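Local coordinates for adenylate kinase (Thermus thermophilus, PDB 3CM0), which probably catalyses the reversible transfer of the terminal phosphate of ATP to AMP, yielding two molecules of ADP, at residues Val3-Ile8 and Arg105-Val110; Val7-Pro12 and Arg79-Gly84; Ala21-Gln26 and Thr172-Tyr177; Leu111-Glu116 and Leu164-Gly169. All blocks are in the same frame, centred on the assembly; numbering follows the deposited sequence.

Contact 1 of 4, residues Val3-Ile8 and Arg105-Val110; sequences VGQAVI and RLLGVV
Leu107 lies against Gln5 and Val7, its CD1 branch 4.0 Å from both Gln5 CB and Val7 CG2. CG stands anti to the carbonyl carbon (chi1 -65°), which carries CD1 against strand 4-8. With Leu107 cut back to an alanine, the space beside Val7 CG2 and Gln5 CB would probably be left unfilled. On the face of Ala6 and Ile8, Ile8 CD1 meets Leu106 CD1 at 3.8 Å, the side chains nearly perpendicular, while Ile8 and Val109 run side by side.

Five backbone bonds position these groups, among them Leu107 N to Ala6 O at 2.9 Å. Leu107 is an extra residue: Ala6 pairs with Leu106 but Ile8 with Val109, an irregularity of the beta-bulge kind. Gly108 suits the backbone just after the bulge, where a CB would collide with the preceding carbonyl O. Farther out, Leu184 packs on Val7 and Val110, and Tyr158 on Ile8 and Val109 from the other face; valine and isoleucine suit a sheet packed between helices on both faces. The topology, parallel neighbouring strands with strand 4-10 running into the predicted ATP-binding loop, is that of the P-loop NTPase fold.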
loop_
_atom_site.group_PDB
_atom_site.type_symbol
_atom_site.label_atom_id
_atom_site.label_comp_id
_atom_site.label_asym_id
_atom_site.label_seq_id
_atom_site.Cartn_x
_atom_site.Cartn_y
_atom_site.Cartn_z
ATOM N N VAL A 3 14.422 -13.713 -11.628
ATOM C CA VAL A 3 12.941 -13.641 -11.476
ATOM C C VAL A 3 12.522 -13.205 -10.087
ATOM O O VAL A 3 13.240 -13.399 -9.099
ATOM C CB VAL A 3 12.246 -14.998 -11.712
ATOM C CG1 VAL A 3 12.500 -15.480 -13.126
ATOM C CG2 VAL A 3 12.735 -16.013 -10.683
ATOM N N GLY A 4 11.330 -12.633 -10.020
ATOM C CA GLY A 4 10.819 -12.197 -8.743
ATOM C C GLY A 4 9.317 -12.160 -8.809
ATOM O O GLY A 4 8.715 -12.392 -9.866
ATOM N N GLN A 5 8.711 -11.887 -7.660
ATOM C CA GLN A 5 7.260 -11.807 -7.581
ATOM C C GLN A 5 6.870 -10.616 -6.724
ATOM O O GLN A 5 7.501 -10.316 -5.703
ATOM C CB GLN A 5 6.691 -13.094 -6.980
ATOM C CG GLN A 5 6.987 -14.307 -7.812
ATOM C CD GLN A 5 6.366 -15.566 -7.249
ATOM O OE1 GLN A 5 6.339 -15.764 -6.035
ATOM N NE2 GLN A 5 5.876 -16.433 -8.131
ATOM N N ALA A 6 5.832 -9.903 -7.147
ATOM C CA ALA A 6 5.407 -8.750 -6.366
ATOM C C ALA A 6 3.906 -8.820 -6.110
ATOM O O ALA A 6 3.170 -9.411 -6.898
ATOM C CB ALA A 6 5.719 -7.437 -7.143
ATOM N N VAL A 7 3.499 -8.246 -4.981
ATOM C CA VAL A 7 2.074 -8.090 -4.675
ATOM C C VAL A 7 1.841 -6.668 -4.197
ATOM O O VAL A 7 2.616 -6.135 -3.405
ATOM C CB VAL A 7 1.572 -9.072 -3.589
ATOM C CG1 VAL A 7 0.057 -8.827 -3.351
ATOM C CG2 VAL A 7 1.755 -10.507 -4.067
ATOM N N ILE A 8 0.766 -6.031 -4.686
ATOM C CA ILE A 8 0.431 -4.693 -4.281
ATOM C C ILE A 8 -0.904 -4.748 -3.558
ATOM O O ILE A 8 -1.813 -5.427 -4.029
ATOM C CB ILE A 8 0.267 -3.770 -5.534
ATOM C CG1 ILE A 8 1.640 -3.567 -6.205
ATOM C CG2 ILE A 8 -0.306 -2.441 -5.132
ATOM C CD1 ILE A 8 1.554 -2.896 -7.662
ATOM N N ARG A 105 7.458 -10.491 -11.603
ATOM C CA ARG A 105 6.089 -10.686 -12.041
ATOM C C ARG A 105 5.122 -10.167 -10.981
ATOM O O ARG A 105 5.262 -10.493 -9.799
ATOM C CB ARG A 105 5.855 -12.178 -12.294
ATOM C CG ARG A 105 4.417 -12.546 -12.582
ATOM C CD ARG A 105 4.330 -14.002 -13.058
ATOM N NE ARG A 105 2.976 -14.332 -13.481
ATOM C CZ ARG A 105 1.961 -14.506 -12.643
ATOM N NH1 ARG A 105 2.159 -14.390 -11.342
ATOM N NH2 ARG A 105 0.744 -14.768 -13.102
ATOM N N LEU A 106 4.155 -9.351 -11.411
ATOM C CA LEU A 106 3.145 -8.809 -10.490
ATOM C C LEU A 106 2.067 -9.890 -10.390
ATOM O O LEU A 106 1.338 -10.138 -11.356
ATOM C CB LEU A 106 2.550 -7.510 -11.073
ATOM C CG LEU A 106 1.435 -6.823 -10.282
ATOM C CD1 LEU A 106 1.903 -6.511 -8.824
ATOM C CD2 LEU A 106 1.051 -5.535 -11.033
ATOM N N LEU A 107 2.007 -10.559 -9.245
ATOM C CA LEU A 107 1.036 -11.637 -9.005
ATOM C C LEU A 107 -0.400 -11.119 -8.938
ATOM O O LEU A 107 -1.360 -11.842 -9.235
ATOM C CB LEU A 107 1.323 -12.362 -7.677
ATOM C CG LEU A 107 2.660 -13.129 -7.602
ATOM C CD1 LEU A 107 2.867 -13.735 -6.214
ATOM C CD2 LEU A 107 2.654 -14.210 -8.643
ATOM N N GLY A 108 -0.543 -9.886 -8.495
ATOM C CA GLY A 108 -1.872 -9.305 -8.375
ATOM C C GLY A 108 -1.857 -8.031 -7.557
ATOM O O GLY A 108 -0.887 -7.733 -6.866
ATOM N N VAL A 109 -2.921 -7.241 -7.704
ATOM C CA VAL A 109 -3.104 -6.031 -6.943
ATOM C C VAL A 109 -4.367 -6.349 -6.152
ATOM O O VAL A 109 -5.458 -6.433 -6.697
ATOM C CB VAL A 109 -3.344 -4.815 -7.889
ATOM C CG1 VAL A 109 -3.622 -3.575 -7.098
ATOM C CG2 VAL A 109 -2.043 -4.618 -8.699
ATOM N N VAL A 110 -4.190 -6.562 -4.864
ATOM C CA VAL A 110 -5.302 -6.921 -3.982
ATOM C C VAL A 110 -6.098 -5.678 -3.603
ATOM O O VAL A 110 -5.539 -4.718 -3.088
ATOM C CB VAL A 110 -4.746 -7.584 -2.704
ATOM C CG1 VAL A 110 -5.887 -7.892 -1.709
ATOM C CG2 VAL A 110 -4.015 -8.832 -3.093
#

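Contact 2 of 4, residues Val7-Pro12 and Arg79-Gly84; sequences VIFLGP and RVIFDG
Three backbone hydrogen bonds tie Val7 and Phe9 to Val80 and Phe82 in a regular parallel ladder. Val7 N donates to Val80 O at 3.0 Å, and Val7 O in turn accepts from Phe82 N at 2.9 Å, with the N-H almost straight (165°). Phe9 N then closes on Phe82 O, also at 2.9 Å. Past this rung the strands part: Phe9 O and Gly84 N stand 4.3 Å apart, and neither of these buried atoms has a partner in the model.

Asp83 is partly exposed, and its carboxylate turns to partners elsewhere: OD1 forms a salt bridge with Lys17 and OD2 one with Lys32. Lys17 belongs to the predicted ATP-binding loop that follows strand 4-10, and Gly84 to the predicted AMP site, so these two neighbouring central strands of the P-loop NTPase sheet carry parts of both nucleotide sites at their C-terminal ends.

Packing differs on the two faces. On one, Phe9 CG lies beside its own backbone N (chi1 -79°), which tips the ring back along its strand, to the level of Ile81, where CD2 meets Ile81 CG2 at 3.9 Å. Ala21 and Leu24 of helix 17-28 press on both residues, so broad apolar side chains suit this layer. On the other face, Ile8 CG1 approaches Phe82 CD2 at 4.0 Å, neither squarely over the ring nor at its edge. Val7 O lies at the edge of that ring, and Val80 CG2 sits over one of its faces, toward the rim.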
loop_
_atom_site.group_PDB
_atom_site.type_symbol
_atom_site.label_atom_id
_atom_site.label_comp_id
_atom_site.label_asym_id
_atom_site.label_seq_id
_atom_site.Cartn_x
_atom_site.Cartn_y
_atom_site.Cartn_z
ATOM N N VAL A 7 3.499 -8.246 -4.981
ATOM C CA VAL A 7 2.074 -8.090 -4.675
ATOM C C VAL A 7 1.841 -6.668 -4.197
ATOM O O VAL A 7 2.616 -6.135 -3.405
ATOM C CB VAL A 7 1.572 -9.072 -3.589
ATOM C CG1 VAL A 7 0.057 -8.827 -3.351
ATOM C CG2 VAL A 7 1.755 -10.507 -4.067
ATOM N N ILE A 8 0.766 -6.031 -4.686
ATOM C CA ILE A 8 0.431 -4.693 -4.281
ATOM C C ILE A 8 -0.904 -4.748 -3.558
ATOM O O ILE A 8 -1.813 -5.427 -4.029
ATOM C CB ILE A 8 0.267 -3.770 -5.534
ATOM C CG1 ILE A 8 1.640 -3.567 -6.205
ATOM C CG2 ILE A 8 -0.306 -2.441 -5.132
ATOM C CD1 ILE A 8 1.554 -2.896 -7.662
ATOM N N PHE A 9 -1.001 -4.085 -2.410
ATOM C CA PHE A 9 -2.284 -4.039 -1.662
ATOM C C PHE A 9 -2.915 -2.649 -1.701
ATOM O O PHE A 9 -2.248 -1.658 -1.405
ATOM C CB PHE A 9 -2.057 -4.390 -0.167
ATOM C CG PHE A 9 -1.908 -5.844 0.099
ATOM C CD1 PHE A 9 -2.981 -6.582 0.600
ATOM C CD2 PHE A 9 -0.700 -6.499 -0.145
ATOM C CE1 PHE A 9 -2.834 -7.938 0.866
ATOM C CE2 PHE A 9 -0.554 -7.851 0.116
ATOM C CZ PHE A 9 -1.615 -8.575 0.620
ATOM N N LEU A 10 -4.215 -2.582 -2.031
ATOM C CA LEU A 10 -4.982 -1.331 -2.040
ATOM C C LEU A 10 -6.254 -1.540 -1.157
ATOM O O LEU A 10 -6.814 -2.636 -1.073
ATOM C CB LEU A 10 -5.437 -0.958 -3.454
ATOM C CG LEU A 10 -4.347 -0.743 -4.527
ATOM C CD1 LEU A 10 -5.031 -0.472 -5.849
ATOM C CD2 LEU A 10 -3.417 0.418 -4.141
ATOM N N GLY A 11 -6.679 -0.503 -0.481
ATOM C CA GLY A 11 -7.877 -0.649 0.340
ATOM C C GLY A 11 -8.070 0.582 1.181
ATOM O O GLY A 11 -7.115 1.293 1.467
ATOM N N PRO A 12 -9.310 0.876 1.575
ATOM C CA PRO A 12 -9.616 2.051 2.402
ATOM C C PRO A 12 -9.229 1.844 3.861
ATOM O O PRO A 12 -9.003 0.732 4.312
ATOM C CB PRO A 12 -11.136 2.177 2.272
ATOM C CG PRO A 12 -11.559 0.669 2.233
ATOM C CD PRO A 12 -10.529 0.103 1.251
ATOM N N ARG A 79 11.048 -11.456 -3.632
ATOM C CA ARG A 79 9.606 -11.375 -3.273
ATOM C C ARG A 79 9.336 -10.101 -2.493
ATOM O O ARG A 79 9.856 -9.916 -1.388
ATOM C CB ARG A 79 9.213 -12.580 -2.419
ATOM C CG ARG A 79 9.495 -13.902 -3.067
ATOM C CD ARG A 79 9.008 -15.013 -2.130
ATOM N NE ARG A 79 9.289 -16.339 -2.673
ATOM C CZ ARG A 79 9.458 -17.422 -1.921
ATOM N NH1 ARG A 79 9.374 -17.333 -0.598
ATOM N NH2 ARG A 79 9.730 -18.591 -2.484
ATOM N N VAL A 80 8.484 -9.236 -3.065
ATOM C CA VAL A 80 8.213 -7.954 -2.454
ATOM C C VAL A 80 6.708 -7.649 -2.410
ATOM O O VAL A 80 5.972 -8.036 -3.341
ATOM C CB VAL A 80 8.914 -6.827 -3.292
ATOM C CG1 VAL A 80 8.385 -6.866 -4.757
ATOM C CG2 VAL A 80 8.684 -5.468 -2.679
ATOM N N ILE A 81 6.324 -6.934 -1.355
ATOM C CA ILE A 81 4.946 -6.455 -1.120
ATOM C C ILE A 81 4.958 -4.944 -0.968
ATOM O O ILE A 81 5.834 -4.346 -0.316
ATOM C CB ILE A 81 4.329 -7.141 0.140
ATOM C CG1 ILE A 81 3.951 -8.586 -0.233
ATOM C CG2 ILE A 81 3.146 -6.371 0.648
ATOM C CD1 ILE A 81 3.352 -9.402 0.954
ATOM N N PHE A 82 3.990 -4.310 -1.646
ATOM C CA PHE A 82 3.802 -2.886 -1.586
ATOM C C PHE A 82 2.488 -2.654 -0.864
ATOM O O PHE A 82 1.494 -3.255 -1.221
ATOM C CB PHE A 82 3.717 -2.312 -3.005
ATOM C CG PHE A 82 5.044 -2.413 -3.748
ATOM C CD1 PHE A 82 6.013 -1.431 -3.571
ATOM C CD2 PHE A 82 5.297 -3.485 -4.600
ATOM C CE1 PHE A 82 7.229 -1.511 -4.245
ATOM C CE2 PHE A 82 6.527 -3.581 -5.286
ATOM C CZ PHE A 82 7.483 -2.583 -5.105
ATOM N N ASP A 83 2.503 -1.778 0.131
ATOM C CA ASP A 83 1.310 -1.467 0.915
ATOM C C ASP A 83 1.462 0.044 1.156
ATOM O O ASP A 83 2.333 0.472 1.899
ATOM C CB ASP A 83 1.388 -2.280 2.219
ATOM C CG ASP A 83 0.329 -1.902 3.219
ATOM O OD1 ASP A 83 -0.791 -1.554 2.795
ATOM O OD2 ASP A 83 0.631 -1.971 4.430
ATOM N N GLY A 84 0.649 0.842 0.498
ATOM C CA GLY A 84 0.795 2.279 0.638
ATOM C C GLY A 84 1.519 2.899 -0.559
ATOM O O GLY A 84 1.865 4.092 -0.534
#

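Contact 3 of 4, residues Ala21-Gln26 and Thr172-Tyr177; sequences ASRLAQ and TPDEVY
Arg23 and Asp174 supply the charged part of this helix-helix meeting. The guanidinium presents its end to the aspartate, NH1 at 2.7 Å and NH2 at 2.9 Å from the single atom Asp174 OD1. The two nitrogens reach that oxygen from opposite faces of the carboxylate, whose plane stands 82° from that of the guanidinium. An aspartate suits this first turn of helix 173-184, where its negative charge would also be favoured by the helix dipole. Arg23 NE has its own acid, forming a salt bridge with Glu27.

Stacking comes next. With CG anti to the backbone N (chi1 171°) and the chain extended to NE, the arginine stretches across the Tyr177 ring. The guanidinium lies nearly parallel to it, planes 19° apart, with NE 3.4 Å above the ring centre; CZ makes an off-centre cation-pi contact. Nearer the backbone, Arg23 CG adds a CH-pi contact, 3.9 Å from the ring centroid. Long and flat-ended, arginine can do both at once.

Apolar contact is smaller: Leu24 CB approaches Tyr177 CE1 at 4.1 Å. The ring's hydroxyl bonds to Glu27, which thereby serves tyrosine and arginine alike.

Capping fixes the start of the second helix. Thr172 OG1 accepts from Glu175 N, and Glu175 OE1 accepts from Thr172 N, a capping box. Helix 17-28, which follows the predicted ATP-binding loop, is thus joined to the C-terminal helix 173-184 on the same face of the sheet, the layered build of the adenylate kinase CORE domain.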
loop_
_atom_site.group_PDB
_atom_site.type_symbol
_atom_site.label_atom_id
_atom_site.label_comp_id
_atom_site.label_asym_id
_atom_site.label_seq_id
_atom_site.Cartn_x
_atom_site.Cartn_y
_atom_site.Cartn_z
ATOM N N ALA A 21 -1.324 -7.533 4.533
ATOM C CA ALA A 21 -0.050 -7.454 3.793
ATOM C C ALA A 21 1.064 -7.956 4.714
ATOM O O ALA A 21 1.956 -8.676 4.294
ATOM C CB ALA A 21 0.215 -6.014 3.402
ATOM N N SER A 22 1.019 -7.531 5.974
ATOM C CA SER A 22 2.048 -7.941 6.929
ATOM C C SER A 22 2.029 -9.434 7.192
ATOM O O SER A 22 3.079 -10.069 7.371
ATOM C CB SER A 22 1.879 -7.171 8.231
ATOM O OG SER A 22 2.277 -5.827 8.054
ATOM N N ARG A 23 0.837 -10.018 7.211
ATOM C CA ARG A 23 0.751 -11.446 7.434
ATOM C C ARG A 23 1.209 -12.256 6.230
ATOM O O ARG A 23 1.889 -13.270 6.378
ATOM C CB ARG A 23 -0.664 -11.851 7.830
ATOM C CG ARG A 23 -0.854 -13.367 7.872
ATOM C CD ARG A 23 -2.123 -13.684 8.625
ATOM N NE ARG A 23 -2.425 -15.107 8.616
ATOM C CZ ARG A 23 -3.590 -15.612 9.017
ATOM N NH1 ARG A 23 -4.545 -14.808 9.460
ATOM N NH2 ARG A 23 -3.809 -16.913 8.949
ATOM N N LEU A 24 0.849 -11.813 5.028
ATOM C CA LEU A 24 1.274 -12.537 3.838
ATOM C C LEU A 24 2.811 -12.448 3.754
ATOM O O LEU A 24 3.483 -13.408 3.326
ATOM C CB LEU A 24 0.667 -11.881 2.580
ATOM C CG LEU A 24 0.970 -12.608 1.266
ATOM C CD1 LEU A 24 0.333 -13.969 1.272
ATOM C CD2 LEU A 24 0.441 -11.744 0.075
ATOM N N ALA A 25 3.348 -11.297 4.170
ATOM C CA ALA A 25 4.798 -11.042 4.129
ATOM C C ALA A 25 5.523 -12.025 5.016
ATOM O O ALA A 25 6.424 -12.734 4.571
ATOM C CB ALA A 25 5.098 -9.621 4.597
ATOM N N GLN A 26 5.109 -12.051 6.276
ATOM C CA GLN A 26 5.703 -12.932 7.282
ATOM C C GLN A 26 5.589 -14.420 6.936
ATOM O O GLN A 26 6.542 -15.185 7.128
ATOM C CB GLN A 26 5.059 -12.653 8.642
ATOM C CG GLN A 26 5.337 -11.243 9.181
ATOM C CD GLN A 26 4.690 -10.978 10.535
ATOM O OE1 GLN A 26 4.865 -11.748 11.478
ATOM N NE2 GLN A 26 3.953 -9.879 10.639
ATOM N N THR A 172 -13.547 -12.838 9.371
ATOM C CA THR A 172 -12.435 -12.781 10.320
ATOM C C THR A 172 -11.144 -12.590 9.539
ATOM O O THR A 172 -11.118 -12.790 8.335
ATOM C CB THR A 172 -12.277 -14.068 11.097
ATOM O OG1 THR A 172 -11.973 -15.129 10.187
ATOM C CG2 THR A 172 -13.575 -14.398 11.871
ATOM N N PRO A 173 -10.059 -12.200 10.219
ATOM C CA PRO A 173 -8.776 -12.006 9.533
ATOM C C PRO A 173 -8.395 -13.269 8.780
ATOM O O PRO A 173 -7.886 -13.228 7.656
ATOM C CB PRO A 173 -7.817 -11.718 10.688
ATOM C CG PRO A 173 -8.676 -10.909 11.609
ATOM C CD PRO A 173 -9.987 -11.715 11.611
ATOM N N ASP A 174 -8.640 -14.412 9.406
ATOM C CA ASP A 174 -8.318 -15.673 8.781
ATOM C C ASP A 174 -9.122 -15.906 7.508
ATOM O O ASP A 174 -8.592 -16.456 6.534
ATOM C CB ASP A 174 -8.546 -16.858 9.745
ATOM C CG ASP A 174 -7.433 -17.005 10.780
ATOM O OD1 ASP A 174 -6.264 -16.683 10.471
ATOM O OD2 ASP A 174 -7.732 -17.459 11.908
ATOM N N GLU A 175 -10.405 -15.542 7.517
ATOM C CA GLU A 175 -11.229 -15.721 6.318
ATOM C C GLU A 175 -10.767 -14.804 5.182
ATOM O O GLU A 175 -10.692 -15.223 4.031
ATOM C CB GLU A 175 -12.699 -15.414 6.605
ATOM C CG GLU A 175 -13.265 -16.315 7.722
ATOM C CD GLU A 175 -14.714 -16.001 8.072
ATOM O OE1 GLU A 175 -15.050 -14.834 8.351
ATOM O OE2 GLU A 175 -15.527 -16.949 8.085
ATOM N N VAL A 176 -10.494 -13.558 5.511
ATOM C CA VAL A 176 -10.049 -12.611 4.474
ATOM C C VAL A 176 -8.673 -13.062 3.943
ATOM O O VAL A 176 -8.405 -13.060 2.723
ATOM C CB VAL A 176 -9.966 -11.203 5.068
ATOM C CG1 VAL A 176 -9.388 -10.213 4.003
ATOM C CG2 VAL A 176 -11.378 -10.750 5.487
ATOM N N TYR A 177 -7.802 -13.487 4.854
ATOM C CA TYR A 177 -6.478 -13.970 4.449
ATOM C C TYR A 177 -6.582 -15.144 3.472
ATOM O O TYR A 177 -5.867 -15.215 2.453
ATOM C CB TYR A 177 -5.694 -14.386 5.685
ATOM C CG TYR A 177 -4.263 -14.761 5.395
ATOM C CD1 TYR A 177 -3.351 -13.796 4.942
ATOM C CD2 TYR A 177 -3.818 -16.064 5.570
ATOM C CE1 TYR A 177 -2.031 -14.131 4.676
ATOM C CE2 TYR A 177 -2.479 -16.410 5.302
ATOM C CZ TYR A 177 -1.601 -15.435 4.860
ATOM O OH TYR A 177 -0.283 -15.755 4.605
#

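Contact 4 of 4, residues Leu111-Glu116 and Leu164-Gly169; sequences LVEVPE and LKRVDG
The guanidinium of Arg166 meets the carboxylate of Glu113 at its edge: NH1 donates to OE2 at 2.8 Å, with OE2 close to the guanidinium plane. The two flat groups are not coplanar but 53° apart. Over one face of the guanidinium lies Leu164 CD2, 3.5 Å above the plane and toward its rim, while Leu111 CD2 comes obliquely to 3.7 Å from NH1. Arg166 NH2 forms a second salt bridge, with Glu159 of helix 137-160, so the cation is held between two acids. Glu113 CG stands beside its backbone N (chi1 -58°) and the chain runs extended, slanting the acid across to the neighbouring strand. Replacing Glu113 by a glutamine takes away the charge facing NH1 and is likely to leave the guanidinium with Glu159 as the one acid of these two.

Beneath the side chains runs a parallel ladder of four backbone bonds, from Leu111 N donating to Lys165 O at 2.8 Å to Gly169 N donating to Glu113 O at 2.8 Å. It adds strand 164-168 to the edge of the five-stranded P-loop NTPase sheet; the helical connection between the two strands includes the LID region.

Leu111 turns to the same face as the ion pair, its CB 4.1 Å from Leu164 CD1, and Tyr147 packs on it. Val167, on the opposite face, is covered by helix 173-184. Val112 CG1 lies 3.7 Å from Gly169 CA; any CB on Gly169 would run into Val112 and Val114, so glycine fits. Val112 and Val114 also touch Ala15 of the predicted ATP-binding loop.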
loop_
_atom_site.group_PDB
_atom_site.type_symbol
_atom_site.label_atom_id
_atom_site.label_comp_id
_atom_site.label_asym_id
_atom_site.label_seq_id
_atom_site.Cartn_x
_atom_site.Cartn_y
_atom_site.Cartn_z
ATOM N N LEU A 111 -7.412 -5.698 -3.873
ATOM C CA LEU A 111 -8.260 -4.565 -3.502
ATOM C C LEU A 111 -9.248 -5.109 -2.479
ATOM O O LEU A 111 -10.155 -5.874 -2.840
ATOM C CB LEU A 111 -9.040 -4.023 -4.716
ATOM C CG LEU A 111 -9.994 -2.849 -4.361
ATOM C CD1 LEU A 111 -9.201 -1.594 -3.974
ATOM C CD2 LEU A 111 -10.836 -2.513 -5.635
ATOM N N VAL A 112 -9.049 -4.741 -1.215
ATOM C CA VAL A 112 -9.927 -5.220 -0.147
ATOM C C VAL A 112 -11.171 -4.352 -0.114
ATOM O O VAL A 112 -11.093 -3.144 0.086
ATOM C CB VAL A 112 -9.207 -5.169 1.216
ATOM C CG1 VAL A 112 -10.107 -5.787 2.315
ATOM C CG2 VAL A 112 -7.868 -5.941 1.113
ATOM N N GLU A 113 -12.335 -5.003 -0.271
ATOM C CA GLU A 113 -13.611 -4.284 -0.358
ATOM C C GLU A 113 -14.494 -4.584 0.838
ATOM O O GLU A 113 -14.670 -5.748 1.204
ATOM C CB GLU A 113 -14.335 -4.722 -1.638
ATOM C CG GLU A 113 -13.511 -4.481 -2.905
ATOM C CD GLU A 113 -14.267 -4.863 -4.183
ATOM O OE1 GLU A 113 -15.083 -5.817 -4.144
ATOM O OE2 GLU A 113 -14.011 -4.238 -5.223
ATOM N N VAL A 114 -15.053 -3.530 1.410
ATOM C CA VAL A 114 -15.895 -3.664 2.616
ATOM C C VAL A 114 -17.039 -2.679 2.478
ATOM O O VAL A 114 -16.840 -1.579 2.007
ATOM C CB VAL A 114 -15.076 -3.313 3.888
ATOM C CG1 VAL A 114 -15.945 -3.443 5.139
ATOM C CG2 VAL A 114 -13.861 -4.266 4.001
ATOM N N PRO A 115 -18.264 -3.075 2.884
ATOM C CA PRO A 115 -19.408 -2.159 2.780
ATOM C C PRO A 115 -19.084 -0.908 3.598
ATOM O O PRO A 115 -18.564 -1.016 4.710
ATOM C CB PRO A 115 -20.553 -2.968 3.392
ATOM C CG PRO A 115 -20.209 -4.335 3.098
ATOM C CD PRO A 115 -18.689 -4.412 3.315
ATOM N N GLU A 116 -19.445 0.265 3.088
ATOM C CA GLU A 116 -19.096 1.497 3.768
ATOM C C GLU A 116 -19.681 1.599 5.156
ATOM O O GLU A 116 -19.038 2.123 6.050
ATOM C CB GLU A 116 -19.496 2.723 2.938
ATOM C CG GLU A 116 -19.081 4.027 3.626
ATOM C CD GLU A 116 -19.177 5.263 2.735
ATOM O OE1 GLU A 116 -19.143 6.390 3.279
ATOM O OE2 GLU A 116 -19.269 5.114 1.500
ATOM N N LEU A 164 -6.047 -6.895 -11.297
ATOM C CA LEU A 164 -6.755 -6.481 -10.068
ATOM C C LEU A 164 -7.460 -7.705 -9.474
ATOM O O LEU A 164 -8.132 -8.462 -10.185
ATOM C CB LEU A 164 -7.779 -5.388 -10.398
ATOM C CG LEU A 164 -8.499 -4.742 -9.202
ATOM C CD1 LEU A 164 -7.446 -3.881 -8.453
ATOM C CD2 LEU A 164 -9.662 -3.803 -9.718
ATOM N N LYS A 165 -7.302 -7.890 -8.173
ATOM C CA LYS A 165 -7.916 -9.011 -7.457
ATOM C C LYS A 165 -8.803 -8.390 -6.383
ATOM O O LYS A 165 -8.315 -7.941 -5.338
ATOM C CB LYS A 165 -6.833 -9.874 -6.763
ATOM C CG LYS A 165 -5.705 -10.325 -7.658
ATOM C CD LYS A 165 -6.204 -11.276 -8.696
ATOM C CE LYS A 165 -5.064 -11.759 -9.596
ATOM N NZ LYS A 165 -5.617 -12.640 -10.682
ATOM N N ARG A 166 -10.104 -8.322 -6.662
ATOM C CA ARG A 166 -11.050 -7.759 -5.713
ATOM C C ARG A 166 -11.336 -8.857 -4.717
ATOM O O ARG A 166 -11.670 -9.998 -5.089
ATOM C CB ARG A 166 -12.339 -7.339 -6.437
ATOM C CG ARG A 166 -12.127 -6.214 -7.435
ATOM C CD ARG A 166 -13.390 -6.043 -8.307
ATOM N NE ARG A 166 -13.244 -4.987 -9.298
ATOM C CZ ARG A 166 -13.402 -3.686 -9.063
ATOM N NH1 ARG A 166 -13.723 -3.242 -7.853
ATOM N NH2 ARG A 166 -13.246 -2.815 -10.066
ATOM N N VAL A 167 -11.237 -8.519 -3.441
ATOM C CA VAL A 167 -11.439 -9.491 -2.378
ATOM C C VAL A 167 -12.455 -8.992 -1.363
ATOM O O VAL A 167 -12.495 -7.802 -1.037
ATOM C CB VAL A 167 -10.086 -9.764 -1.647
ATOM C CG1 VAL A 167 -10.321 -10.555 -0.374
ATOM C CG2 VAL A 167 -9.110 -10.502 -2.611
ATOM N N ASP A 168 -13.271 -9.916 -0.857
ATOM C CA ASP A 168 -14.296 -9.553 0.155
ATOM C C ASP A 168 -13.595 -9.406 1.511
ATOM O O ASP A 168 -13.088 -10.371 2.068
ATOM C CB ASP A 168 -15.348 -10.665 0.162
ATOM C CG ASP A 168 -16.396 -10.517 1.273
ATOM O OD1 ASP A 168 -16.397 -9.489 1.972
ATOM O OD2 ASP A 168 -17.228 -11.459 1.427
ATOM N N GLY A 169 -13.565 -8.188 2.042
ATOM C CA GLY A 169 -12.874 -7.953 3.305
ATOM C C GLY A 169 -13.690 -8.078 4.577
ATOM O O GLY A 169 -13.219 -7.732 5.671
#

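Contacts 2, 1 and 4, in that order across the sheet, are neighbouring seams of one parallel sheet. Contacts 1 and 2 share Val7 and Ile8 on strand 4-10 and are largely buried, joined by backbone bonds and aliphatic or aromatic packing. Contact 4 reaches the edge strand 164-168 through strand 104-113, which it has in common with contact 1; being only partly buried, it adds an ion pair to the ladder. Contact 3 alone joins two helices, and side chains rather than backbone do the work, through charge and stacking at a partly exposed seam. It rests on the sheet through Phe9 and Ile81 of contact 2, and Val176 packs against Gly169 of contact 4.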